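Local coordinates for protein glycoside hydrolase family 81 (Clostridium thermocellum, PDB 6FOP) that probably hydrolyses internal beta-1,3-glucosidic bonds of laminarin-like glucans as an inverting endo-glucanase, at residues Lys695-Phe698 / Lys702-Thr705; Tyr673-Lys678 / Arg682-Tyr687; Leu163-Asn168 / Tyr172-Pro177. One frame throughout, in Å; residues are numbered along the deposited sequence.

Contact 1 of 3, residues Lys695-Phe698 / Lys702-Thr705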
loop_
_atom_site.group_PDB
_atom_site.type_symbol
_atom_site.label_atom_id
_atom_site.label_comp_id
_atom_site.label_asym_id
_atom_site.label_seq_id
_atom_site.Cartn_x
_atom_site.Cartn_y
_atom_site.Cartn_z
ATOM N N LYS A 695 5.307 -31.945 -7.945
ATOM C CA LYS A 695 4.914 -31.951 -9.337
ATOM C C LYS A 695 4.198 -30.639 -9.596
ATOM O O LYS A 695 3.174 -30.361 -8.957
ATOM C CB LYS A 695 3.978 -33.108 -9.655
ATOM C CG LYS A 695 3.542 -33.142 -11.109
ATOM C CD LYS A 695 2.401 -34.131 -11.330
ATOM C CE LYS A 695 2.889 -35.483 -11.759
ATOM N NZ LYS A 695 1.712 -36.283 -12.209
ATOM N N VAL A 696 4.745 -29.844 -10.509
ATOM C CA VAL A 696 4.207 -28.513 -10.855
ATOM C C VAL A 696 3.658 -28.575 -12.260
ATOM O O VAL A 696 4.359 -28.971 -13.208
ATOM C CB VAL A 696 5.281 -27.416 -10.726
ATOM C CG1 VAL A 696 4.688 -26.060 -11.129
ATOM C CG2 VAL A 696 5.852 -27.405 -9.311
ATOM N N THR A 697 2.399 -28.159 -12.387
ATOM C CA THR A 697 1.692 -28.153 -13.649
ATOM C C THR A 697 1.337 -26.735 -14.026
ATOM O O THR A 697 0.793 -25.998 -13.204
ATOM C CB THR A 697 0.421 -29.029 -13.579
ATOM O OG1 THR A 697 0.786 -30.357 -13.163
ATOM C CG2 THR A 697 -0.281 -29.100 -14.919
ATOM N N PHE A 698 1.656 -26.354 -15.261
ATOM C CA PHE A 698 1.372 -25.025 -15.807
ATOM C C PHE A 698 0.104 -25.070 -16.646
ATOM O O PHE A 698 -0.299 -26.123 -17.152
ATOM C CB PHE A 698 2.552 -24.510 -16.645
ATOM C CG PHE A 698 3.808 -24.265 -15.831
ATOM C CD1 PHE A 698 4.658 -25.329 -15.482
ATOM C CD2 PHE A 698 4.164 -22.995 -15.435
ATOM C CE1 PHE A 698 5.787 -25.109 -14.720
ATOM C CE2 PHE A 698 5.303 -22.765 -14.696
ATOM C CZ PHE A 698 6.110 -23.842 -14.328
ATOM N N LYS A 702 2.596 -27.708 -19.451
ATOM C CA LYS A 702 3.946 -28.063 -19.014
ATOM C C LYS A 702 3.874 -28.700 -17.629
ATOM O O LYS A 702 3.190 -28.176 -16.743
ATOM C CB LYS A 702 4.837 -26.815 -18.986
ATOM C CG LYS A 702 6.281 -27.073 -18.603
ATOM C CD LYS A 702 7.067 -27.821 -19.673
ATOM C CE LYS A 702 8.522 -27.942 -19.267
ATOM N NZ LYS A 702 9.299 -28.594 -20.349
ATOM N N VAL A 703 4.606 -29.792 -17.439
ATOM C CA VAL A 703 4.725 -30.456 -16.144
ATOM C C VAL A 703 6.201 -30.594 -15.793
ATOM O O VAL A 703 7.007 -31.059 -16.624
ATOM C CB VAL A 703 4.076 -31.865 -16.132
ATOM C CG1 VAL A 703 4.247 -32.538 -14.778
ATOM C CG2 VAL A 703 2.598 -31.771 -16.470
ATOM N N MET A 704 6.560 -30.179 -14.578
ATOM C CA MET A 704 7.916 -30.363 -14.046
ATOM C C MET A 704 7.863 -31.022 -12.686
ATOM O O MET A 704 7.010 -30.696 -11.859
ATOM C CB MET A 704 8.610 -29.009 -13.899
ATOM C CG MET A 704 8.874 -28.299 -15.216
ATOM S SD MET A 704 9.396 -26.575 -15.046
ATOM C CE MET A 704 10.919 -26.775 -14.120
ATOM N N THR A 705 8.769 -31.967 -12.452
ATOM C CA THR A 705 8.962 -32.514 -11.139
ATOM C C THR A 705 10.243 -31.900 -10.583
ATOM O O THR A 705 11.277 -31.934 -11.238
ATOM C CB THR A 705 9.033 -34.049 -11.158
ATOM O OG1 THR A 705 7.804 -34.556 -11.681
ATOM C CG2 THR A 705 9.246 -34.588 -9.746
#
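A two-stranded antiparallel beta hairpin near the C-terminus of the chain brings Lys695-Phe698 against Lys702-Thr705, with a short turn between them. Val696 and Met704 form its hydrogen-bonded pair: Val696 N gives a nearly straight bond of 2.8 Å to Met704 O, and Met704 N returns one of 2.9 Å to Val696 O. A third rung, Phe698 N to Lys702 O at 2.8 Å, closes the ladder next to the turn. Lys702 O also lies in the plane of the Phe698 ring, at its edge, 3.4 Å from Phe698 CD1. The benzyl group runs alongside the first carbons of Lys702, Phe698 CD1 standing 3.8 Å from Lys702 CB. Farther round the rim, Phe698 CE1 meets Met704 SD at 3.9 Å, an oblique Met-aromatic contact. The face that carries Lys695, Thr697, Val703 and Thr705 is the more solvent-exposed one. There Lys695 CG touches Val703 CG1 at 3.8 Å, while Thr697 and Val703 lie side by side. The Lys702 chain bends at chi2 (70°) and its ammonium group is hydrogen-bonded to Ser714 OG and Gly716 O. The hairpin is thus two-sided: Val696, Phe698 and Met704 bury apolar surface against strand 681-688 and its surroundings, whereas the other face remains largely solvent-accessible, and Lys702 spends its hydrocarbon on an aromatic ring and its charge on the neighbouring C-terminal segment.

Contact 2 of 3, residues Tyr673-Lys678 / Arg682-Tyr687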
loop_
_atom_site.group_PDB
_atom_site.type_symbol
_atom_site.label_atom_id
_atom_site.label_comp_id
_atom_site.label_asym_id
_atom_site.label_seq_id
_atom_site.Cartn_x
_atom_site.Cartn_y
_atom_site.Cartn_z
ATOM N N TYR A 673 7.431 -19.618 -8.846
ATOM C CA TYR A 673 7.678 -19.930 -10.239
ATOM C C TYR A 673 7.745 -18.643 -11.043
ATOM O O TYR A 673 7.346 -17.583 -10.563
ATOM C CB TYR A 673 6.605 -20.846 -10.825
ATOM C CG TYR A 673 5.243 -20.191 -11.010
ATOM C CD1 TYR A 673 4.334 -20.106 -9.953
ATOM C CD2 TYR A 673 4.856 -19.716 -12.250
ATOM C CE1 TYR A 673 3.077 -19.522 -10.140
ATOM C CE2 TYR A 673 3.619 -19.145 -12.455
ATOM C CZ TYR A 673 2.719 -19.069 -11.410
ATOM O OH TYR A 673 1.482 -18.525 -11.677
ATOM N N SER A 674 8.249 -18.758 -12.264
ATOM C CA SER A 674 8.057 -17.732 -13.302
ATOM C C SER A 674 8.222 -18.378 -14.672
ATOM O O SER A 674 8.966 -19.376 -14.822
ATOM C CB SER A 674 8.980 -16.515 -13.148
ATOM O OG SER A 674 8.626 -15.727 -12.021
ATOM N N VAL A 675 7.561 -17.800 -15.661
ATOM C CA VAL A 675 7.647 -18.249 -17.039
ATOM C C VAL A 675 8.174 -17.120 -17.890
ATOM O O VAL A 675 7.778 -15.959 -17.729
ATOM C CB VAL A 675 6.286 -18.718 -17.588
ATOM C CG1 VAL A 675 6.421 -19.300 -18.996
ATOM C CG2 VAL A 675 5.669 -19.751 -16.635
ATOM N N PHE A 676 9.096 -17.470 -18.779
ATOM C CA PHE A 676 9.758 -16.539 -19.684
ATOM C C PHE A 676 9.515 -16.991 -21.123
ATOM O O PHE A 676 9.326 -18.190 -21.379
ATOM C CB PHE A 676 11.263 -16.503 -19.381
ATOM C CG PHE A 676 11.596 -16.146 -17.961
ATOM C CD1 PHE A 676 11.574 -17.102 -16.954
ATOM C CD2 PHE A 676 11.883 -14.833 -17.614
ATOM C CE1 PHE A 676 11.849 -16.759 -15.641
ATOM C CE2 PHE A 676 12.153 -14.485 -16.300
ATOM C CZ PHE A 676 12.139 -15.450 -15.315
ATOM N N ASN A 677 9.537 -16.038 -22.061
ATOM C CA ASN A 677 9.211 -16.313 -23.457
ATOM C C ASN A 677 10.186 -15.547 -24.333
ATOM O O ASN A 677 10.193 -14.311 -24.310
ATOM C CB ASN A 677 7.771 -15.881 -23.723
ATOM C CG ASN A 677 7.267 -16.268 -25.087
ATOM O OD1 ASN A 677 8.020 -16.318 -26.049
ATOM N ND2 ASN A 677 5.960 -16.505 -25.182
ATOM N N LYS A 678 11.027 -16.281 -25.063
ATOM C CA LYS A 678 11.979 -15.705 -26.021
ATOM C C LYS A 678 11.558 -16.167 -27.397
ATOM O O LYS A 678 11.649 -17.350 -27.702
ATOM C CB LYS A 678 13.416 -16.156 -25.714
ATOM C CG LYS A 678 14.463 -15.405 -26.528
ATOM C CD LYS A 678 15.856 -15.897 -26.217
ATOM C CE LYS A 678 16.888 -15.258 -27.133
ATOM N NZ LYS A 678 17.046 -13.792 -26.902
ATOM N N ARG A 682 9.130 -20.948 -24.587
ATOM C CA ARG A 682 8.969 -20.728 -23.152
ATOM C C ARG A 682 10.014 -21.459 -22.332
ATOM O O ARG A 682 10.364 -22.602 -22.633
ATOM C CB ARG A 682 7.573 -21.140 -22.683
ATOM C CG ARG A 682 6.523 -20.135 -23.071
ATOM C CD ARG A 682 5.143 -20.557 -22.615
ATOM N NE ARG A 682 4.219 -19.482 -22.951
ATOM C CZ ARG A 682 2.914 -19.605 -23.129
ATOM N NH1 ARG A 682 2.305 -20.785 -23.007
ATOM N NH2 ARG A 682 2.220 -18.514 -23.449
ATOM N N THR A 683 10.507 -20.782 -21.301
ATOM C CA THR A 683 11.323 -21.397 -20.266
ATOM C C THR A 683 10.576 -21.252 -18.939
ATOM O O THR A 683 10.067 -20.166 -18.590
ATOM C CB THR A 683 12.742 -20.797 -20.185
ATOM O OG1 THR A 683 13.408 -21.017 -21.429
ATOM C CG2 THR A 683 13.535 -21.442 -19.077
ATOM N N TYR A 684 10.502 -22.354 -18.217
ATOM C CA TYR A 684 9.741 -22.466 -16.989
ATOM C C TYR A 684 10.721 -22.619 -15.839
ATOM O O TYR A 684 11.626 -23.472 -15.908
ATOM C CB TYR A 684 8.851 -23.697 -17.086
ATOM C CG TYR A 684 7.944 -23.738 -18.292
ATOM C CD1 TYR A 684 8.402 -24.166 -19.521
ATOM C CD2 TYR A 684 6.608 -23.361 -18.193
ATOM C CE1 TYR A 684 7.590 -24.208 -20.629
ATOM C CE2 TYR A 684 5.776 -23.403 -19.304
ATOM C CZ TYR A 684 6.272 -23.819 -20.521
ATOM O OH TYR A 684 5.469 -23.887 -21.625
ATOM N N VAL A 685 10.574 -21.817 -14.798
ATOM C CA VAL A 685 11.463 -21.841 -13.649
ATOM C C VAL A 685 10.620 -22.044 -12.405
ATOM O O VAL A 685 9.623 -21.335 -12.209
ATOM C CB VAL A 685 12.275 -20.552 -13.504
ATOM C CG1 VAL A 685 13.264 -20.665 -12.348
ATOM C CG2 VAL A 685 12.966 -20.218 -14.837
ATOM N N VAL A 686 10.979 -23.007 -11.589
ATOM C CA VAL A 686 10.288 -23.285 -10.327
ATOM C C VAL A 686 11.306 -23.348 -9.193
ATOM O O VAL A 686 12.387 -23.924 -9.357
ATOM C CB VAL A 686 9.569 -24.638 -10.393
ATOM C CG1 VAL A 686 8.965 -25.029 -9.052
ATOM C CG2 VAL A 686 8.509 -24.616 -11.471
ATOM N N TYR A 687 10.942 -22.843 -8.015
ATOM C CA TYR A 687 11.692 -23.114 -6.812
ATOM C C TYR A 687 10.811 -23.912 -5.869
ATOM O O TYR A 687 9.675 -23.513 -5.571
ATOM C CB TYR A 687 12.219 -21.852 -6.109
ATOM C CG TYR A 687 13.166 -22.259 -5.000
ATOM C CD1 TYR A 687 14.455 -22.683 -5.296
ATOM C CD2 TYR A 687 12.761 -22.353 -3.684
ATOM C CE1 TYR A 687 15.301 -23.144 -4.316
ATOM C CE2 TYR A 687 13.622 -22.818 -2.692
ATOM C CZ TYR A 687 14.899 -23.208 -3.018
ATOM O OH TYR A 687 15.762 -23.683 -2.055
#
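Four backbone hydrogen bonds join Tyr673-Lys678 to Arg682-Tyr687, in two reciprocal pairs. Ser674 and Val685 exchange bonds of 2.9 Å each way, N to O; Phe676 N reaches Thr683 O at 2.9 Å, and Thr683 N reaches Phe676 O at 2.8 Å. CA-H...O contacts supplement them, among them Arg682 CA to Phe676 O at 3.1 Å.

Apolar contacts lie on both faces. Phe676 and Val685 cross, Phe676 CE1 3.7 Å from Val685 CG2, and the phenylalanine ring also turns its edge to Thr683 O, which lies in its plane. On the opposite face Val675 and Tyr684 lie side by side, Val675 CG2 4.0 Å from Tyr684 CD2. This antiparallel hairpin supplies the two central strands of a four-stranded sheet, with 661-662 and 710-715 at its borders. Leu656 and Leu659 of helix 646-659 pack on Phe676.

Polar side chains find their partners mostly beyond the hairpin. The Asn677 amide and the Arg682 guanidinium stand almost perpendicular (89°) without bonding to each other; instead Asn677 ND2 and Arg682 NE share Asp663 OD2. Arg682 NH1 and Tyr684 OH converge on Asp700 OD2, where the guanidinium probably favours the ionised carboxylate.

Contact 3 of 3, residues Leu163-Asn168 / Tyr172-Pro177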
loop_
_atom_site.group_PDB
_atom_site.type_symbol
_atom_site.label_atom_id
_atom_site.label_comp_id
_atom_site.label_asym_id
_atom_site.label_seq_id
_atom_site.Cartn_x
_atom_site.Cartn_y
_atom_site.Cartn_z
ATOM N N LEU A 163 -33.387 16.625 1.808
ATOM C CA LEU A 163 -33.214 17.710 0.853
ATOM C C LEU A 163 -32.220 17.276 -0.187
ATOM O O LEU A 163 -31.265 16.552 0.131
ATOM C CB LEU A 163 -32.680 18.991 1.520
ATOM C CG LEU A 163 -33.498 19.576 2.668
ATOM C CD1 LEU A 163 -32.771 20.773 3.253
ATOM C CD2 LEU A 163 -34.906 19.975 2.234
ATOM N N GLY A 164 -32.477 17.676 -1.415
ATOM C CA GLY A 164 -31.491 17.580 -2.482
ATOM C C GLY A 164 -30.938 18.963 -2.730
ATOM O O GLY A 164 -31.712 19.893 -2.993
ATOM N N VAL A 165 -29.621 19.117 -2.593
ATOM C CA VAL A 165 -28.981 20.405 -2.713
ATOM C C VAL A 165 -27.833 20.351 -3.706
ATOM O O VAL A 165 -27.271 19.287 -3.980
ATOM C CB VAL A 165 -28.504 20.968 -1.353
ATOM C CG1 VAL A 165 -29.692 21.049 -0.383
ATOM C CG2 VAL A 165 -27.382 20.140 -0.743
ATOM N N THR A 166 -27.472 21.513 -4.231
ATOM C CA THR A 166 -26.334 21.653 -5.124
ATOM C C THR A 166 -25.519 22.818 -4.613
ATOM O O THR A 166 -26.064 23.900 -4.406
ATOM C CB THR A 166 -26.756 21.889 -6.568
ATOM O OG1 THR A 166 -27.765 20.929 -6.952
ATOM C CG2 THR A 166 -25.538 21.769 -7.514
ATOM N N ILE A 167 -24.218 22.586 -4.393
ATOM C CA ILE A 167 -23.279 23.613 -3.944
ATOM C C ILE A 167 -21.969 23.421 -4.679
ATOM O O ILE A 167 -21.508 22.290 -4.772
ATOM C CB ILE A 167 -23.110 23.600 -2.413
ATOM C CG1 ILE A 167 -22.362 24.834 -1.918
ATOM C CG2 ILE A 167 -22.456 22.332 -1.897
ATOM C CD1 ILE A 167 -23.219 26.071 -1.902
ATOM N N ASN A 168 -21.361 24.490 -5.187
ATOM C CA ASN A 168 -20.127 24.369 -5.971
ATOM C C ASN A 168 -20.248 23.372 -7.135
ATOM O O ASN A 168 -19.278 22.701 -7.492
ATOM C CB ASN A 168 -18.943 23.986 -5.042
ATOM C CG ASN A 168 -18.647 25.058 -4.005
ATOM O OD1 ASN A 168 -18.822 26.246 -4.278
ATOM N ND2 ASN A 168 -18.210 24.657 -2.817
ATOM N N TYR A 172 -25.749 16.989 -3.523
ATOM C CA TYR A 172 -25.797 16.218 -2.296
ATOM C C TYR A 172 -27.219 15.936 -1.868
ATOM O O TYR A 172 -28.129 16.727 -2.109
ATOM C CB TYR A 172 -25.130 16.959 -1.142
ATOM C CG TYR A 172 -23.643 17.119 -1.228
ATOM C CD1 TYR A 172 -22.808 16.148 -0.719
ATOM C CD2 TYR A 172 -23.081 18.264 -1.789
ATOM C CE1 TYR A 172 -21.439 16.323 -0.738
ATOM C CE2 TYR A 172 -21.707 18.441 -1.846
ATOM C CZ TYR A 172 -20.892 17.460 -1.315
ATOM O OH TYR A 172 -19.523 17.614 -1.369
ATOM N N GLY A 173 -27.372 14.814 -1.168
ATOM C CA GLY A 173 -28.568 14.517 -0.405
ATOM C C GLY A 173 -28.275 14.742 1.062
ATOM O O GLY A 173 -27.208 14.358 1.545
ATOM N N LEU A 174 -29.240 15.358 1.764
ATOM C CA LEU A 174 -29.192 15.537 3.222
ATOM C C LEU A 174 -30.343 14.743 3.786
ATOM O O LEU A 174 -31.499 15.015 3.447
ATOM C CB LEU A 174 -29.302 17.002 3.604
ATOM C CG LEU A 174 -28.398 18.001 2.907
ATOM C CD1 LEU A 174 -28.731 19.400 3.376
ATOM C CD2 LEU A 174 -26.924 17.683 3.148
ATOM N N PHE A 175 -30.026 13.726 4.586
ATOM C CA PHE A 175 -31.019 12.717 5.004
ATOM C C PHE A 175 -31.244 12.743 6.491
ATOM O O PHE A 175 -30.368 12.369 7.282
ATOM C CB PHE A 175 -30.562 11.317 4.574
ATOM C CG PHE A 175 -30.258 11.231 3.106
ATOM C CD1 PHE A 175 -31.282 11.187 2.163
ATOM C CD2 PHE A 175 -28.934 11.166 2.646
ATOM C CE1 PHE A 175 -30.994 11.117 0.798
ATOM C CE2 PHE A 175 -28.644 11.107 1.280
ATOM C CZ PHE A 175 -29.671 11.052 0.351
ATOM N N ALA A 176 -32.427 13.215 6.881
ATOM C CA ALA A 176 -32.809 13.351 8.289
ATOM C C ALA A 176 -33.749 12.241 8.725
ATOM O O ALA A 176 -34.366 11.577 7.896
ATOM C CB ALA A 176 -33.451 14.700 8.505
ATOM N N PRO A 177 -33.873 12.041 10.039
ATOM C CA PRO A 177 -34.890 11.106 10.513
ATOM C C PRO A 177 -36.305 11.508 10.123
ATOM O O PRO A 177 -36.611 12.721 9.994
ATOM C CB PRO A 177 -34.743 11.172 12.034
ATOM C CG PRO A 177 -33.351 11.663 12.289
ATOM C CD PRO A 177 -33.099 12.626 11.149
#
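Val165 and Tyr172 form the bridged pair nearest the turn of a beta hairpin, strands 162-167 and 170-175, which lies between strands 152-155 and 200-206 in a large antiparallel sheet. The relief is one-sided. Leu163, Val165, Tyr172 and Leu174 all rise from one face, while at the middle pair, Gly164 and Gly173, the other face has no side chain of its own. Val165 is the central bump: its CG2 leans across the base of the tyrosine, 3.9 Å from Tyr172 CB, and its CG1 faces Leu174 CD1 at 4.2 Å, filling the dip between the two larger side chains. The valine takes chi1 -57°, which places CG2 between the backbone N and the carbonyl carbon, on the side of Tyr172 CB. Leu163 adds a second ridge, its CD1 meeting Leu174 CD1 at 4.3 Å, and Trp182 packs on both leucines. On the glycine side, the Phe175 ring folds back over Gly173 of its own strand, Gly173 C lying 3.7 Å above the ring plane and offset toward the rim; helix 211-220 covers that phenylalanine. Below this relief the two hydrogen-bonded pairs are complete, the straightest bond being Val165 N to Tyr172 O at 2.9 Å (175°). The tyrosine hydroxyl is held by Asp88, and its ring packs edge-to-face with Phe89. Toward the turn, the last bump is the CG2 methyl of Ile167, which approaches the ring obliquely, 4.0 Å from Tyr172 CE2.

Overall arrangement
All three contacts are antiparallel hairpins, yet they serve two distant regions of the chain. Contacts 1 and 2 are neighbours, their centres 11 Å apart: strand 694-697 is the next strand in the chain after strand 681-688, and the hairpin of contact 1 packs on the sheet of contact 2. Phe698 packs over Val675 and Tyr684, Phe698 CE2 lying 3.6 Å from Val675 CG2, while Met704 SD comes within 3.6 Å of Tyr684 CB. Contact 3 lies on the opposite side of the chain's centre, about 56 Å from contact 2 and 59 Å from contact 1, centre to centre. A bound magnesium ion is about 8 Å from the Ile167 side chain.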